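Local coordinates for protein aldose 1-epimerase (Escherichia coli, PDB 3NRE) that probably catalyses the interconversion of the alpha and beta anomers of aldose sugars, at residues Val22-Trp27 / Thr44-Phe49; Ala125-Val130 / Glu283-Val288; Asp29-Leu34 / Glu218-Ile223. All blocks are in the same frame, centred on the assembly; numbering follows the deposited sequence.

Contact 1. Residues Val22-Trp27 / Thr44-Phe49; sequences VIEGFW and TDASCF
Ile-23 and Cys-48 form a single antiparallel hydrogen-bonded pair, their CA atoms 5.0 Å apart. The N-H of Ile-23 reaches Cys-48 O at 3.0 Å, while Ile-23 O takes the N-H of Ser-47 at 2.8 Å and, more weakly, that of Cys-48. One carbonyl faces two successive amides, the signature of a classic beta bulge. The side chains close in around this hydrogen-bonded pair. Ala-46 CB sits against Val-22 CG2 (3.7 Å), and the other branch of the valine, CG1, lies on Phe-49 CB at 3.6 Å. On Ile-23, the outer CD1 meets Cys-48 CB, whereas CG2, anti to the backbone N, is the branch that touches Ser-47 CB. Ser-47 OG comes within 3.2 Å of Gly-25 N, too bent for a hydrogen bond; its partner is Arg-35 O. Glu-24 folds back at chi2 (-79°), which lays its carboxylate beside Ala-46, and OE1 accepts from Lys-39 N. Beyond the bridge, the ring of Phe-49 stacks with His-149 and Trp-88 near a bound PEG fragment, probably from the crystallisation liquor, at a possible pocket. The arrangement is a bulged antiparallel bridge joining the four-stranded N-terminal sheet to strand 48-51 of another sheet in this all-beta fold.

Contact 2. Residues Ala125-Val130 / Glu283-Val288; sequences ADTLTV and EMSLRV
A water molecule is held by three groups where the two strands meet at one end: it donates to Asp-126 OD2 (2.7 Å) and to Val-288 O, and it accepts from Arg-287 NH1, lying in the guanidinium plane at its edge. The pairing it closes is a regular antiparallel one, between neighbouring strands in the middle of the long nine-stranded sheet of the mutarotase-type fold, with local directions 172° apart. Leu-128 and Leu-286 exchange two backbone hydrogen bonds, as do Val-130 and Met-284, and Val-288 N adds a fifth to Asp-126 O at 2.8 Å. The contact is a worked example of how a strand pair sorts its side chains. Leu-128, Leu-286, Val-130 and Met-284, a selenomethionine, occupy the buried face; side chain against side chain they meet loosely across the pair, Leu-128 CD2 to Leu-286 CD1 being 4.3 Å. Trp-148 packs on both Val-130 and Met-284. Thr-127, Thr-129 and Ser-285 belong to the opposite, partly exposed face, with Arg-287. Asp-126 and Arg-287 run side by side, their flat ends turned 48° from one another; OD2 and NH1 stay 5.0 Å apart, bridged by the water, and NH1 makes its salt bridge with Glu-289. At the far end the methyl CG2 of Thr-129, anti to its own amide nitrogen, presses on the extended chain of Glu-283, 3.4 Å from its CG.

Contact 3. Residues Asp29-Leu34 / Glu218-Ile223; sequences DTTPLL and EGYAII
The ring of Tyr-220 carries Leu-33 over one face, the methyl CD2 standing 4.1 Å from the ring centroid and 27° off the normal, a CH-pi contact. At the ring's edge and in its plane lie Ile-222 CG1, from its own strand, and a water. The methyl CG2 of Thr-31 approaches Tyr-220 CE2 obliquely at 3.8 Å, the two side chains coming from opposite directions. A chi1 of 73° sets the ring between the backbone N and the carbonyl carbon, and its hydroxyl ends beside segment 29-34. There two waters bridge the gap. One, the water at the ring edge, donates to Pro-32 O (2.7 Å), the other to Leu-33 O (2.8 Å), and both are hydrogen-bonded to Tyr-220 OH; through them one phenol is tied to two successive carbonyls, which probably restrains the hydroxyl. It illustrates how solvent can tie one backbone to a side chain of the other segment where the backbones are too far apart to pair: Leu-33 and Ile-222 have CA atoms 7.9 Å apart. Ile-222 CD1 packs against Leu-33, 3.5 Å from its carbonyl O and 3.9 Å from CB. Gly-219 and Tyr-220 form a G1 beta bulge opposite Gln-215 as strand 220-227 begins. The contact lays the edge strand 31-32 of the N-terminal sheet over the start of strand 220-227, with Val-288 of strand 279-290 touching both Leu-33 and Tyr-220, and Phe-26 packing on Leu-33.

How the contacts relate
Contact 2 builds one sheet, whereas contacts 1 and 3 join the N-terminal sheet to others, and the chemistry differs with burial. Contact 1 is the most buried, and contact 2 has one buried and one partly exposed face. Contact 3, the farthest from the chain's centre, is partly buried. Direct backbone bonding is regular in contact 2, confined to one bulged bridge in contact 1 and absent from contact 3, where waters tie two carbonyls to a tyrosine hydroxyl. Strands 22-28 and 31-32, used by contacts 1 and 3, are neighbours in the N-terminal sheet, just as strands 279-290 and 220-227 link contacts 2 and 3. Apolar packing completes the triangle: Phe-26 and Ile-23 meet Leu-128, and Val-288 meets Leu-33.

Contact 1. Residues Val22-Trp27 / Thr44-Phe49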
loop_
_atom_site.group_PDB
_atom_site.type_symbol
_atom_site.label_atom_id
_atom_site.label_comp_id
_atom_site.label_asym_id
_atom_site.label_seq_id
_atom_site.Cartn_x
_atom_site.Cartn_y
_atom_site.Cartn_z
ATOM N N VAL A 22 -5.944 7.993 5.016
ATOM C CA VAL A 22 -6.097 7.661 3.624
ATOM C C VAL A 22 -6.054 8.894 2.734
ATOM O O VAL A 22 -6.516 9.978 3.096
ATOM C CB VAL A 22 -7.375 6.876 3.359
ATOM C CG1 VAL A 22 -7.421 5.601 4.237
ATOM C CG2 VAL A 22 -8.676 7.755 3.560
ATOM N N ILE A 23 -5.487 8.714 1.558
ATOM C CA ILE A 23 -5.649 9.716 0.494
ATOM C C ILE A 23 -7.045 9.549 -0.071
ATOM O O ILE A 23 -7.459 8.421 -0.364
ATOM C CB ILE A 23 -4.625 9.522 -0.619
ATOM C CG1 ILE A 23 -3.229 9.697 -0.025
ATOM C CG2 ILE A 23 -4.774 10.574 -1.729
ATOM C CD1 ILE A 23 -2.072 9.481 -1.001
ATOM N N GLU A 24 -7.750 10.651 -0.226
ATOM C CA GLU A 24 -9.118 10.666 -0.832
ATOM C C GLU A 24 -9.160 11.261 -2.250
ATOM O O GLU A 24 -10.189 11.217 -2.909
ATOM C CB GLU A 24 -10.125 11.390 0.096
ATOM C CG GLU A 24 -10.355 10.602 1.388
ATOM C CD GLU A 24 -11.334 9.380 1.250
ATOM O OE1 GLU A 24 -11.759 9.055 0.115
ATOM O OE2 GLU A 24 -11.729 8.809 2.313
ATOM N N GLY A 25 -8.046 11.810 -2.708
ATOM C CA GLY A 25 -7.905 12.251 -4.085
ATOM C C GLY A 25 -6.511 12.776 -4.349
ATOM O O GLY A 25 -5.869 13.303 -3.465
ATOM N N PHE A 26 -6.075 12.614 -5.594
ATOM C CA PHE A 26 -4.835 13.170 -6.086
ATOM C C PHE A 26 -5.081 13.492 -7.555
ATOM O O PHE A 26 -5.413 12.594 -8.351
ATOM C CB PHE A 26 -3.707 12.138 -5.915
ATOM C CG PHE A 26 -2.357 12.632 -6.324
ATOM C CD1 PHE A 26 -2.001 13.958 -6.171
ATOM C CD2 PHE A 26 -1.396 11.746 -6.785
ATOM C CE1 PHE A 26 -0.715 14.406 -6.558
ATOM C CE2 PHE A 26 -0.125 12.189 -7.154
ATOM C CZ PHE A 26 0.220 13.488 -7.059
ATOM N N TRP A 27 -4.993 14.783 -7.884
ATOM C CA TRP A 27 -5.378 15.289 -9.188
ATOM C C TRP A 27 -4.344 16.265 -9.759
ATOM O O TRP A 27 -3.607 16.902 -9.022
ATOM C CB TRP A 27 -6.689 16.064 -9.132
ATOM C CG TRP A 27 -7.895 15.374 -8.612
ATOM C CD1 TRP A 27 -8.860 14.699 -9.354
ATOM C CD2 TRP A 27 -8.341 15.323 -7.247
ATOM N NE1 TRP A 27 -9.829 14.224 -8.516
ATOM C CE2 TRP A 27 -9.532 14.579 -7.227
ATOM C CE3 TRP A 27 -7.866 15.866 -6.059
ATOM C CZ2 TRP A 27 -10.292 14.412 -6.056
ATOM C CZ3 TRP A 27 -8.582 15.641 -4.874
ATOM C CH2 TRP A 27 -9.797 14.951 -4.898
ATOM N N THR A 44 -11.180 1.066 1.879
ATOM C CA THR A 44 -11.262 0.398 0.578
ATOM C C THR A 44 -12.066 1.185 -0.459
ATOM O O THR A 44 -12.124 0.783 -1.630
ATOM C CB THR A 44 -11.813 -1.035 0.713
ATOM O OG1 THR A 44 -13.086 -1.007 1.368
ATOM C CG2 THR A 44 -10.807 -1.916 1.493
ATOM N N ASP A 45 -12.667 2.302 -0.048
ATOM C CA ASP A 45 -13.310 3.238 -0.984
ATOM C C ASP A 45 -12.444 4.457 -1.282
ATOM O O ASP A 45 -12.880 5.311 -2.040
ATOM C CB ASP A 45 -14.612 3.767 -0.433
ATOM C CG ASP A 45 -15.695 2.725 -0.295
ATOM O OD1 ASP A 45 -15.714 1.740 -1.085
ATOM O OD2 ASP A 45 -16.588 2.989 0.562
ATOM N N ALA A 46 -11.249 4.514 -0.706
ATOM C CA ALA A 46 -10.377 5.702 -0.808
ATOM C C ALA A 46 -9.431 5.609 -2.001
ATOM O O ALA A 46 -9.577 4.735 -2.842
ATOM C CB ALA A 46 -9.570 5.868 0.452
ATOM N N SER A 47 -8.522 6.554 -2.113
ATOM C CA SER A 47 -7.502 6.546 -3.193
ATOM C C SER A 47 -6.244 5.749 -2.849
ATOM O O SER A 47 -5.550 5.287 -3.749
ATOM C CB SER A 47 -7.059 7.981 -3.501
ATOM O OG SER A 47 -8.174 8.779 -3.756
ATOM N N CYS A 48 -5.921 5.673 -1.552
ATOM C CA CYS A 48 -4.708 5.002 -1.050
ATOM C C CYS A 48 -4.828 4.854 0.443
ATOM O O CYS A 48 -5.265 5.787 1.120
ATOM C CB CYS A 48 -3.440 5.834 -1.346
ATOM S SG CYS A 48 -1.916 5.070 -0.904
ATOM N N PHE A 49 -4.339 3.729 0.994
ATOM C CA PHE A 49 -4.258 3.608 2.442
ATOM C C PHE A 49 -2.918 3.054 2.864
ATOM O O PHE A 49 -2.272 2.351 2.075
ATOM C CB PHE A 49 -5.446 2.797 3.032
ATOM C CG PHE A 49 -5.620 1.391 2.513
ATOM C CD1 PHE A 49 -4.906 0.341 3.054
ATOM C CD2 PHE A 49 -6.644 1.076 1.577
ATOM C CE1 PHE A 49 -5.124 -0.945 2.709
ATOM C CE2 PHE A 49 -6.821 -0.229 1.168
ATOM C CZ PHE A 49 -6.064 -1.251 1.740
#

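Contact 2. Residues Ala125-Val130 / Glu283-Val288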
loop_
_atom_site.group_PDB
_atom_site.type_symbol
_atom_site.label_atom_id
_atom_site.label_comp_id
_atom_site.label_asym_id
_atom_site.label_seq_id
_atom_site.Cartn_x
_atom_site.Cartn_y
_atom_site.Cartn_z
ATOM N N ALA A 125 5.553 20.691 -7.539
ATOM C CA ALA A 125 4.728 20.915 -8.727
ATOM C C ALA A 125 4.450 19.626 -9.536
ATOM O O ALA A 125 3.484 19.587 -10.330
ATOM C CB ALA A 125 5.333 22.007 -9.616
ATOM N N ASP A 126 5.282 18.590 -9.373
ATOM C CA ASP A 126 5.047 17.341 -10.099
ATOM C C ASP A 126 5.127 16.055 -9.266
ATOM O O ASP A 126 4.936 14.987 -9.826
ATOM C CB ASP A 126 6.011 17.236 -11.288
ATOM C CG ASP A 126 7.483 17.149 -10.845
ATOM O OD1 ASP A 126 7.751 17.257 -9.624
ATOM O OD2 ASP A 126 8.358 16.949 -11.717
ATOM N N THR A 127 5.418 16.146 -7.968
ATOM C CA THR A 127 5.646 14.971 -7.161
ATOM C C THR A 127 4.935 15.020 -5.801
ATOM O O THR A 127 4.985 16.025 -5.096
ATOM C CB THR A 127 7.179 14.748 -6.875
ATOM O OG1 THR A 127 7.965 14.940 -8.066
ATOM C CG2 THR A 127 7.433 13.363 -6.321
ATOM N N LEU A 128 4.347 13.898 -5.442
ATOM C CA LEU A 128 3.799 13.641 -4.119
ATOM C C LEU A 128 4.769 12.691 -3.407
ATOM O O LEU A 128 5.121 11.640 -3.967
ATOM C CB LEU A 128 2.465 12.897 -4.240
ATOM C CG LEU A 128 1.929 12.299 -2.934
ATOM C CD1 LEU A 128 1.682 13.383 -1.881
ATOM C CD2 LEU A 128 0.669 11.455 -3.188
ATOM N N THR A 129 5.206 13.074 -2.199
ATOM C CA THR A 129 6.051 12.224 -1.359
ATOM C C THR A 129 5.269 11.895 -0.072
ATOM O O THR A 129 4.734 12.776 0.606
ATOM C CB THR A 129 7.394 12.916 -1.007
ATOM O OG1 THR A 129 8.062 13.328 -2.211
ATOM C CG2 THR A 129 8.321 11.986 -0.219
ATOM N N VAL A 130 5.230 10.618 0.268
ATOM C CA VAL A 130 4.539 10.137 1.453
ATOM C C VAL A 130 5.547 9.304 2.246
ATOM O O VAL A 130 6.243 8.490 1.660
ATOM C CB VAL A 130 3.325 9.241 1.116
ATOM C CG1 VAL A 130 2.609 8.894 2.411
ATOM C CG2 VAL A 130 2.337 9.920 0.090
ATOM N N GLU A 283 9.555 5.588 2.373
ATOM C CA GLU A 283 8.980 6.676 1.610
ATOM C C GLU A 283 8.505 6.140 0.257
ATOM O O GLU A 283 9.142 5.274 -0.332
ATOM C CB GLU A 283 10.061 7.752 1.420
ATOM C CG GLU A 283 9.663 8.946 0.599
ATOM C CD GLU A 283 10.868 9.785 0.199
ATOM O OE1 GLU A 283 11.458 10.405 1.115
ATOM O OE2 GLU A 283 11.212 9.801 -1.018
HETATM N N MSE A 284 7.382 6.660 -0.241
HETATM C CA MSE A 284 6.944 6.383 -1.599
HETATM C C MSE A 284 6.806 7.738 -2.254
HETATM O O MSE A 284 6.193 8.619 -1.651
HETATM C CB MSE A 284 5.585 5.695 -1.555
HETATM C CG MSE A 284 4.859 5.595 -2.901
HETATM SE SE MSE A 284 3.166 4.755 -2.890
HETATM C CE MSE A 284 2.086 6.040 -1.950
ATOM N N SER A 285 7.324 7.902 -3.471
ATOM C CA SER A 285 7.030 9.089 -4.223
ATOM C C SER A 285 6.316 8.744 -5.517
ATOM O O SER A 285 6.569 7.687 -6.124
ATOM C CB SER A 285 8.280 9.915 -4.461
ATOM O OG SER A 285 9.171 9.323 -5.397
ATOM N N LEU A 286 5.372 9.612 -5.900
ATOM C CA LEU A 286 4.670 9.474 -7.172
ATOM C C LEU A 286 4.900 10.743 -7.967
ATOM O O LEU A 286 4.454 11.803 -7.571
ATOM C CB LEU A 286 3.167 9.260 -6.927
ATOM C CG LEU A 286 2.754 8.049 -6.066
ATOM C CD1 LEU A 286 1.239 8.079 -5.803
ATOM C CD2 LEU A 286 3.209 6.747 -6.712
ATOM N N ARG A 287 5.567 10.633 -9.108
ATOM C CA ARG A 287 5.892 11.795 -9.910
ATOM C C ARG A 287 5.125 11.750 -11.207
ATOM O O ARG A 287 5.142 10.723 -11.900
ATOM C CB ARG A 287 7.397 11.875 -10.180
ATOM C CG ARG A 287 7.797 13.039 -11.053
ATOM C CD ARG A 287 9.305 13.357 -11.008
ATOM N NE ARG A 287 10.105 12.236 -11.508
ATOM C CZ ARG A 287 10.294 11.937 -12.794
ATOM N NH1 ARG A 287 9.738 12.652 -13.770
ATOM N NH2 ARG A 287 11.049 10.897 -13.111
ATOM N N VAL A 288 4.478 12.863 -11.576
ATOM C CA VAL A 288 3.725 12.906 -12.829
ATOM C C VAL A 288 4.627 13.425 -13.917
ATOM O O VAL A 288 5.299 14.440 -13.725
ATOM C CB VAL A 288 2.486 13.828 -12.765
ATOM C CG1 VAL A 288 1.564 13.562 -13.961
ATOM C CG2 VAL A 288 1.753 13.642 -11.478
HETATM O O HOH W 1 7.969 15.184 -13.725
#

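Contact 3. Residues Asp29-Leu34 / Glu218-Ile223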
loop_
_atom_site.group_PDB
_atom_site.type_symbol
_atom_site.label_atom_id
_atom_site.label_comp_id
_atom_site.label_asym_id
_atom_site.label_seq_id
_atom_site.Cartn_x
_atom_site.Cartn_y
_atom_site.Cartn_z
ATOM N N ASP A 29 -4.925 19.312 -12.218
ATOM C CA ASP A 29 -6.119 20.005 -12.723
ATOM C C ASP A 29 -7.316 19.108 -12.360
ATOM O O ASP A 29 -7.401 18.709 -11.200
ATOM C CB ASP A 29 -6.008 20.309 -14.245
ATOM C CG ASP A 29 -5.002 21.396 -14.541
ATOM O OD1 ASP A 29 -4.952 22.346 -13.719
ATOM O OD2 ASP A 29 -4.273 21.310 -15.566
ATOM N N THR A 30 -8.178 18.739 -13.319
ATOM C CA THR A 30 -9.351 17.893 -13.048
ATOM C C THR A 30 -9.090 16.391 -13.340
ATOM O O THR A 30 -9.999 15.564 -13.193
ATOM C CB THR A 30 -10.574 18.359 -13.835
ATOM O OG1 THR A 30 -10.289 18.261 -15.236
ATOM C CG2 THR A 30 -10.954 19.842 -13.460
ATOM N N THR A 31 -7.851 16.048 -13.694
ATOM C CA THR A 31 -7.467 14.681 -14.068
ATOM C C THR A 31 -7.069 13.883 -12.813
ATOM O O THR A 31 -6.165 14.262 -12.084
ATOM C CB THR A 31 -6.250 14.641 -15.069
ATOM O OG1 THR A 31 -6.526 15.448 -16.211
ATOM C CG2 THR A 31 -5.914 13.170 -15.541
ATOM N N PRO A 32 -7.764 12.768 -12.559
ATOM C CA PRO A 32 -7.416 11.954 -11.404
ATOM C C PRO A 32 -6.205 11.109 -11.673
ATOM O O PRO A 32 -6.131 10.423 -12.706
ATOM C CB PRO A 32 -8.638 11.090 -11.158
ATOM C CG PRO A 32 -9.531 11.255 -12.318
ATOM C CD PRO A 32 -9.055 12.380 -13.165
ATOM N N LEU A 33 -5.234 11.242 -10.792
ATOM C CA LEU A 33 -4.001 10.450 -10.870
ATOM C C LEU A 33 -4.136 9.169 -10.098
ATOM O O LEU A 33 -3.469 8.169 -10.387
ATOM C CB LEU A 33 -2.833 11.277 -10.331
ATOM C CG LEU A 33 -2.646 12.641 -11.013
ATOM C CD1 LEU A 33 -1.527 13.411 -10.341
ATOM C CD2 LEU A 33 -2.381 12.491 -12.566
ATOM N N LEU A 34 -4.881 9.253 -8.988
ATOM C CA LEU A 34 -5.352 8.087 -8.262
ATOM C C LEU A 34 -6.876 8.098 -8.385
ATOM O O LEU A 34 -7.515 9.131 -8.660
ATOM C CB LEU A 34 -4.966 8.181 -6.774
ATOM C CG LEU A 34 -3.514 8.132 -6.326
ATOM C CD1 LEU A 34 -3.348 8.354 -4.817
ATOM C CD2 LEU A 34 -2.878 6.782 -6.813
ATOM N N GLU A 218 -4.529 9.697 -21.630
ATOM C CA GLU A 218 -4.492 11.015 -20.975
ATOM C C GLU A 218 -3.146 11.711 -21.228
ATOM O O GLU A 218 -2.912 12.834 -20.743
ATOM C CB GLU A 218 -4.647 10.898 -19.445
ATOM C CG GLU A 218 -5.934 10.269 -18.892
ATOM C CD GLU A 218 -7.127 11.221 -18.939
ATOM O OE1 GLU A 218 -7.031 12.282 -19.588
ATOM O OE2 GLU A 218 -8.163 10.899 -18.329
ATOM N N GLY A 219 -2.253 11.046 -21.944
ATOM C CA GLY A 219 -0.917 11.560 -22.219
ATOM C C GLY A 219 0.083 11.728 -21.075
ATOM O O GLY A 219 1.059 12.441 -21.235
ATOM N N TYR A 220 -0.115 11.068 -19.933
ATOM C CA TYR A 220 0.897 11.105 -18.852
ATOM C C TYR A 220 1.284 9.701 -18.337
ATOM O O TYR A 220 0.662 8.673 -18.690
ATOM C CB TYR A 220 0.409 11.972 -17.700
ATOM C CG TYR A 220 -0.697 11.327 -16.892
ATOM C CD1 TYR A 220 -0.398 10.539 -15.820
ATOM C CD2 TYR A 220 -2.029 11.459 -17.239
ATOM C CE1 TYR A 220 -1.371 9.939 -15.072
ATOM C CE2 TYR A 220 -3.035 10.845 -16.488
ATOM C CZ TYR A 220 -2.700 10.065 -15.427
ATOM O OH TYR A 220 -3.640 9.414 -14.651
ATOM N N ALA A 221 2.333 9.679 -17.524
ATOM C CA ALA A 221 2.737 8.492 -16.785
ATOM C C ALA A 221 2.993 8.959 -15.354
ATOM O O ALA A 221 3.289 10.140 -15.128
ATOM C CB ALA A 221 3.991 7.870 -17.362
ATOM N N ILE A 222 2.896 8.033 -14.415
ATOM C CA ILE A 222 3.271 8.251 -13.016
ATOM C C ILE A 222 4.463 7.374 -12.737
ATOM O O ILE A 222 4.439 6.189 -13.072
ATOM C CB ILE A 222 2.153 7.839 -12.026
ATOM C CG1 ILE A 222 0.953 8.757 -12.179
ATOM C CG2 ILE A 222 2.665 7.847 -10.578
ATOM C CD1 ILE A 222 -0.034 8.630 -11.061
ATOM N N ILE A 223 5.497 7.983 -12.150
ATOM C CA ILE A 223 6.743 7.314 -11.796
ATOM C C ILE A 223 6.708 7.128 -10.304
ATOM O O ILE A 223 6.685 8.085 -9.538
ATOM C CB ILE A 223 8.001 8.145 -12.101
ATOM C CG1 ILE A 223 8.170 8.359 -13.594
ATOM C CG2 ILE A 223 9.256 7.506 -11.465
ATOM C CD1 ILE A 223 8.264 7.122 -14.363
HETATM O O HOH W 2 -6.326 9.594 -15.229
HETATM O O HOH W 3 -2.854 7.263 -12.984
#